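Long-range contacts in CD1-2 antigen (Gallus gallus, PDB 3DBX), which probably presents lipid antigens at the cell surface, as other members of the MHC class I-like CD1 family do: residues E9-Q14 / N172-L177; A36-M41 / R54-E59. One frame throughout, in Å; residues are numbered along the deposited sequence.

Contact 1: residues E9-Q14 / N172-L177; sequences ESQFFQ and NYILML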
loop_
_atom_site.group_PDB
_atom_site.type_symbol
_atom_site.label_atom_id
_atom_site.label_comp_id
_atom_site.label_asym_id
_atom_site.label_seq_id
_atom_site.Cartn_x
_atom_site.Cartn_y
_atom_site.Cartn_z
ATOM N N GLU A 9 -5.347 -8.042 12.633
ATOM C CA GLU A 9 -4.513 -7.413 11.614
ATOM C C GLU A 9 -3.117 -7.304 12.199
ATOM O O GLU A 9 -2.122 -7.290 11.475
ATOM C CB GLU A 9 -5.031 -6.008 11.251
ATOM C CG GLU A 9 -6.187 -5.979 10.213
ATOM C CD GLU A 9 -6.570 -4.558 9.718
ATOM O OE1 GLU A 9 -5.709 -3.648 9.686
ATOM O OE2 GLU A 9 -7.745 -4.362 9.331
ATOM N N SER A 10 -3.057 -7.247 13.528
ATOM C CA SER A 10 -1.800 -7.055 14.240
ATOM C C SER A 10 -0.918 -8.300 14.264
ATOM O O SER A 10 0.267 -8.205 14.580
ATOM C CB SER A 10 -2.046 -6.537 15.653
ATOM O OG SER A 10 -0.970 -5.700 16.038
ATOM N N GLN A 11 -1.498 -9.456 13.939
ATOM C CA GLN A 11 -0.746 -10.706 13.814
ATOM C C GLN A 11 -0.710 -11.221 12.367
ATOM O O GLN A 11 -0.799 -12.432 12.111
ATOM C CB GLN A 11 -1.297 -11.751 14.794
ATOM C CG GLN A 11 -1.113 -11.305 16.234
ATOM C CD GLN A 11 -1.798 -12.195 17.229
ATOM O OE1 GLN A 11 -3.024 -12.324 17.234
ATOM N NE2 GLN A 11 -1.007 -12.806 18.101
ATOM N N PHE A 12 -0.587 -10.274 11.434
ATOM C CA PHE A 12 -0.499 -10.556 10.007
ATOM C C PHE A 12 0.835 -10.021 9.503
ATOM O O PHE A 12 1.040 -8.796 9.366
ATOM C CB PHE A 12 -1.683 -9.919 9.249
ATOM C CG PHE A 12 -1.803 -10.327 7.770
ATOM C CD1 PHE A 12 -1.167 -11.451 7.259
ATOM C CD2 PHE A 12 -2.611 -9.587 6.905
ATOM C CE1 PHE A 12 -1.306 -11.820 5.905
ATOM C CE2 PHE A 12 -2.761 -9.957 5.569
ATOM C CZ PHE A 12 -2.100 -11.077 5.073
ATOM N N PHE A 13 1.736 -10.956 9.239
ATOM C CA PHE A 13 3.075 -10.672 8.735
ATOM C C PHE A 13 3.130 -10.887 7.222
ATOM O O PHE A 13 2.734 -11.936 6.741
ATOM C CB PHE A 13 4.070 -11.607 9.416
ATOM C CG PHE A 13 5.487 -11.326 9.065
ATOM C CD1 PHE A 13 6.100 -10.135 9.478
ATOM C CD2 PHE A 13 6.221 -12.233 8.324
ATOM C CE1 PHE A 13 7.430 -9.861 9.160
ATOM C CE2 PHE A 13 7.553 -11.961 7.990
ATOM C CZ PHE A 13 8.154 -10.779 8.424
ATOM N N GLN A 14 3.611 -9.882 6.490
ATOM C CA GLN A 14 3.700 -9.927 5.035
ATOM C C GLN A 14 5.053 -9.460 4.534
ATOM O O GLN A 14 5.665 -8.578 5.120
ATOM C CB GLN A 14 2.630 -9.041 4.404
ATOM C CG GLN A 14 1.210 -9.519 4.615
ATOM C CD GLN A 14 0.222 -8.670 3.828
ATOM O OE1 GLN A 14 -0.093 -8.974 2.686
ATOM N NE2 GLN A 14 -0.254 -7.593 4.440
ATOM N N ASN A 172 6.491 -17.627 15.726
ATOM C CA ASN A 172 7.297 -17.136 16.855
ATOM C C ASN A 172 7.695 -15.652 16.739
ATOM O O ASN A 172 7.658 -14.919 17.725
ATOM C CB ASN A 172 8.548 -18.002 17.062
ATOM C CG ASN A 172 8.251 -19.293 17.820
ATOM O OD1 ASN A 172 7.330 -20.041 17.470
ATOM N ND2 ASN A 172 9.034 -19.562 18.871
ATOM N N TYR A 173 8.060 -15.232 15.529
ATOM C CA TYR A 173 8.454 -13.855 15.225
ATOM C C TYR A 173 7.311 -12.845 15.437
ATOM O O TYR A 173 7.499 -11.818 16.100
ATOM C CB TYR A 173 8.982 -13.799 13.786
ATOM C CG TYR A 173 9.668 -12.520 13.356
ATOM C CD1 TYR A 173 10.572 -11.847 14.185
ATOM C CD2 TYR A 173 9.446 -12.011 12.091
ATOM C CE1 TYR A 173 11.215 -10.657 13.745
ATOM C CE2 TYR A 173 10.073 -10.854 11.656
ATOM C CZ TYR A 173 10.954 -10.185 12.481
ATOM O OH TYR A 173 11.553 -9.033 11.990
ATOM N N ILE A 174 6.133 -13.153 14.897
ATOM C CA ILE A 174 4.927 -12.328 15.069
ATOM C C ILE A 174 4.641 -12.103 16.565
ATOM O O ILE A 174 4.390 -10.970 17.004
ATOM C CB ILE A 174 3.695 -13.005 14.409
ATOM C CG1 ILE A 174 3.829 -13.009 12.880
ATOM C CG2 ILE A 174 2.413 -12.299 14.803
ATOM C CD1 ILE A 174 2.826 -13.933 12.154
ATOM N N LEU A 175 4.702 -13.198 17.323
ATOM C CA LEU A 175 4.423 -13.224 18.744
ATOM C C LEU A 175 5.351 -12.306 19.531
ATOM O O LEU A 175 4.897 -11.520 20.368
ATOM C CB LEU A 175 4.535 -14.656 19.260
ATOM C CG LEU A 175 3.229 -15.387 19.565
ATOM C CD1 LEU A 175 2.293 -15.372 18.367
ATOM C CD2 LEU A 175 3.516 -16.813 20.020
ATOM N N MET A 176 6.645 -12.409 19.250
ATOM C CA MET A 176 7.641 -11.552 19.879
ATOM C C MET A 176 7.475 -10.078 19.458
ATOM O O MET A 176 7.607 -9.175 20.292
ATOM C CB MET A 176 9.057 -12.095 19.630
ATOM C CG MET A 176 9.269 -13.510 20.238
ATOM S SD MET A 176 10.926 -14.262 20.178
ATOM C CE MET A 176 11.627 -13.745 21.751
ATOM N N LEU A 177 7.131 -9.843 18.190
ATOM C CA LEU A 177 6.966 -8.479 17.677
ATOM C C LEU A 177 5.719 -7.839 18.265
ATOM O O LEU A 177 5.705 -6.650 18.580
ATOM C CB LEU A 177 6.863 -8.463 16.153
ATOM C CG LEU A 177 8.090 -8.761 15.272
ATOM C CD1 LEU A 177 7.653 -8.798 13.822
ATOM C CD2 LEU A 177 9.231 -7.765 15.481
#

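Contact 2: residues A36-M41 / R54-E59; sequences ADVPIM and RPWVQE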
loop_
_atom_site.group_PDB
_atom_site.type_symbol
_atom_site.label_atom_id
_atom_site.label_comp_id
_atom_site.label_asym_id
_atom_site.label_seq_id
_atom_site.Cartn_x
_atom_site.Cartn_y
_atom_site.Cartn_z
ATOM N N ALA A 36 0.826 -5.870 10.433
ATOM C CA ALA A 36 -0.307 -4.981 10.113
ATOM C C ALA A 36 0.090 -4.024 8.964
ATOM O O ALA A 36 0.519 -4.496 7.911
ATOM C CB ALA A 36 -0.794 -4.210 11.367
ATOM N N ASP A 37 -0.003 -2.714 9.165
ATOM C CA ASP A 37 0.497 -1.735 8.159
ATOM C C ASP A 37 1.796 -1.074 8.586
ATOM O O ASP A 37 2.196 -0.059 8.031
ATOM C CB ASP A 37 -0.565 -0.644 7.854
ATOM C CG ASP A 37 -1.125 0.019 9.092
ATOM O OD1 ASP A 37 -0.736 -0.350 10.220
ATOM O OD2 ASP A 37 -1.969 0.933 8.934
ATOM N N VAL A 38 2.468 -1.652 9.572
ATOM C CA VAL A 38 3.682 -1.055 10.110
ATOM C C VAL A 38 4.839 -1.745 9.409
ATOM O O VAL A 38 4.962 -2.968 9.530
ATOM C CB VAL A 38 3.810 -1.365 11.618
ATOM C CG1 VAL A 38 5.137 -0.800 12.175
ATOM C CG2 VAL A 38 2.585 -0.815 12.379
ATOM N N PRO A 39 5.654 -0.977 8.662
ATOM C CA PRO A 39 6.898 -1.458 8.058
ATOM C C PRO A 39 7.879 -1.853 9.159
ATOM O O PRO A 39 8.162 -1.049 10.045
ATOM C CB PRO A 39 7.405 -0.230 7.323
ATOM C CG PRO A 39 6.145 0.590 7.049
ATOM C CD PRO A 39 5.416 0.446 8.333
ATOM N N ILE A 40 8.345 -3.099 9.134
ATOM C CA ILE A 40 9.238 -3.655 10.175
ATOM C C ILE A 40 10.682 -3.612 9.670
ATOM O O ILE A 40 11.610 -3.277 10.419
ATOM C CB ILE A 40 8.810 -5.135 10.547
ATOM C CG1 ILE A 40 7.490 -5.133 11.292
ATOM C CG2 ILE A 40 9.815 -5.813 11.417
ATOM C CD1 ILE A 40 7.364 -4.008 12.273
ATOM N N MET A 41 10.840 -3.959 8.390
ATOM C CA MET A 41 12.138 -4.088 7.741
ATOM C C MET A 41 11.982 -3.629 6.308
ATOM O O MET A 41 10.940 -3.855 5.693
ATOM C CB MET A 41 12.612 -5.546 7.745
ATOM C CG MET A 41 13.175 -6.001 9.059
ATOM S SD MET A 41 13.842 -7.680 9.082
ATOM C CE MET A 41 12.379 -8.648 8.695
ATOM N N ARG A 54 11.981 0.266 13.014
ATOM C CA ARG A 54 11.439 0.691 14.311
ATOM C C ARG A 54 12.414 0.382 15.425
ATOM O O ARG A 54 13.062 -0.656 15.372
ATOM C CB ARG A 54 10.082 0.018 14.586
ATOM C CG ARG A 54 9.021 0.331 13.548
ATOM C CD ARG A 54 8.502 1.736 13.738
ATOM N NE ARG A 54 7.467 2.047 12.764
ATOM C CZ ARG A 54 7.443 3.148 12.020
ATOM N NH1 ARG A 54 8.397 4.070 12.162
ATOM N NH2 ARG A 54 6.457 3.341 11.148
ATOM N N PRO A 55 12.514 1.284 16.443
ATOM C CA PRO A 55 13.453 1.084 17.549
ATOM C C PRO A 55 13.135 -0.138 18.423
ATOM O O PRO A 55 14.047 -0.670 19.065
ATOM C CB PRO A 55 13.348 2.396 18.356
ATOM C CG PRO A 55 12.725 3.387 17.418
ATOM C CD PRO A 55 11.777 2.557 16.596
ATOM N N TRP A 56 11.871 -0.574 18.435
ATOM C CA TRP A 56 11.439 -1.800 19.146
ATOM C C TRP A 56 11.666 -3.115 18.357
ATOM O O TRP A 56 11.467 -4.198 18.905
ATOM C CB TRP A 56 9.957 -1.688 19.591
ATOM C CG TRP A 56 8.956 -1.481 18.444
ATOM C CD1 TRP A 56 8.445 -0.296 18.012
ATOM C CD2 TRP A 56 8.372 -2.491 17.609
ATOM N NE1 TRP A 56 7.591 -0.496 16.950
ATOM C CE2 TRP A 56 7.539 -1.834 16.677
ATOM C CE3 TRP A 56 8.480 -3.881 17.552
ATOM C CZ2 TRP A 56 6.813 -2.520 15.715
ATOM C CZ3 TRP A 56 7.774 -4.557 16.589
ATOM C CH2 TRP A 56 6.943 -3.881 15.688
ATOM N N VAL A 57 12.069 -3.022 17.083
ATOM C CA VAL A 57 12.246 -4.198 16.204
ATOM C C VAL A 57 13.612 -4.957 16.292
ATOM O O VAL A 57 13.672 -6.171 16.020
ATOM C CB VAL A 57 11.953 -3.818 14.707
ATOM C CG1 VAL A 57 12.481 -4.870 13.733
ATOM C CG2 VAL A 57 10.466 -3.613 14.461
ATOM N N GLN A 58 14.680 -4.255 16.691
ATOM C CA GLN A 58 16.074 -4.688 16.441
ATOM C C GLN A 58 16.578 -5.916 17.221
ATOM O O GLN A 58 16.857 -6.967 16.625
ATOM C CB GLN A 58 17.041 -3.501 16.646
ATOM C CG GLN A 58 18.308 -3.532 15.788
ATOM C CD GLN A 58 19.378 -4.460 16.336
ATOM O OE1 GLN A 58 19.886 -4.272 17.451
ATOM N NE2 GLN A 58 19.733 -5.468 15.548
ATOM N N GLU A 59 16.719 -5.757 18.542
ATOM C CA GLU A 59 17.327 -6.772 19.413
ATOM C C GLU A 59 16.340 -7.880 19.800
ATOM O O GLU A 59 16.392 -8.420 20.912
ATOM C CB GLU A 59 17.912 -6.115 20.675
#

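Contact 1: residues E9-Q14 / N172-L177
Phe13 and Ile174 meet at the middle of this contact, where the strand that starts at Phe12 runs beneath a turn of helix. Ile174 works with both branches: its CG1 lies 3.7 Å from Phe13 CB, while its CG2 rests 3.7 Å from Gln11 CA and also meets the first carbons of the Gln11 side chain, which crosses it at about a right angle. With CG2 anti to the backbone N and CG1 beside it (chi1 -69°), the two branches divide between Gln11 and Phe13. One helix residue earlier, Tyr173 turns the edge of its ring to a face of Phe13 in an offset edge-to-face pair. The centroids of the Phe13 and Tyr173 rings stand 5.5 Å apart with the planes at 81°, and Tyr173 CE2 comes to 3.8 Å from Phe13 CZ. Leu177, one turn on, covers a face of the tyrosine, its CD1 3.7 Å above the centre of the Tyr173 ring. At the outer margin, Gln11 NE2 only grazes Leu175 CD1 at 4.2 Å. No hydrogen bond crosses between the segments; the contact is apolar packing. A type I turn from Glu9 to Phe12 leads into the strand, and Phe170, on the same helix, adds a second edge-to-face partner to Phe13. This is a helix laid over the sheet floor of an MHC class I-like groove, with the Phe13 side chain about 8 Å from a bound palmitic acid. Strand 12-21 lies between strands 97-107 and 27-35, and helix 156-180 crosses above, Ile174 reaching Cys105 and Leu107 on one neighbour and Leu35 on the other.

Contact 2: residues A36-M41 / R54-E59
With CG held between its own backbone N and carbonyl carbon (chi1 60°), Trp56 turns its indole back toward the strand, and Ile40, bent at chi2 (-40°), sends CD1 to meet it. Ile40 CD1 reaches 3.4 Å from Trp56 CH2, the two side chains crossing at about a right angle. The other branch, Ile40 CG2, packs 3.7 Å from Val57 CG1, so one isoleucine fills the angle between two consecutive loop residues. Over one face of the indole lie Arg54 CB and Val57 CG2, each 3.5 Å above its plane and displaced from the ring centre. Arg54 slants across Val38 and Pro39, with Val38 CG1 at the guanidinium edge, 3.7 Å from Arg54 NE. The Pro39 carbonyl is buried here without a hydrogen-bond partner; Arg54 CG lies 3.9 Å from Pro39 O. Asp184 OD2 accepts a weak hydrogen bond from Trp56 NE1 and makes a long, weak ion pair with Arg54 NE. Ile40 and Met41 form a classic beta bulge, both facing Ala33 of strand 27-35. At the flank of the MHC class I-like sheet, the loop after strand 50-52 thus folds back on strand 38-43, while Leu177 and Glu180 of helix 156-180 and Thr183 of helix 182-185 border the indole.

Overall arrangement
Both contacts are largely buried and use the same eight-stranded sheet of the MHC-like domain, their centres about 10 Å apart. Phe13, Tyr173, Ile174, Ile40, Trp56 and Val57 are buried, whereas Leu175 of contact 1 lies on the surface. Contact 1 joins a more central strand to the long helix above it; contact 2 closes a loop over the sheet's flank. Aromatic and aliphatic packing dominates the first; the second adds a partly exposed arginine at its margin and a buried carbonyl. They meet directly: a probable hydrogen bond links Phe12 O to Ala36 N, and Tyr173 OH packs on Met41 CE. Helix 156-180 supplies one side of contact 1 and also covers contact 2, Tyr173 serving both.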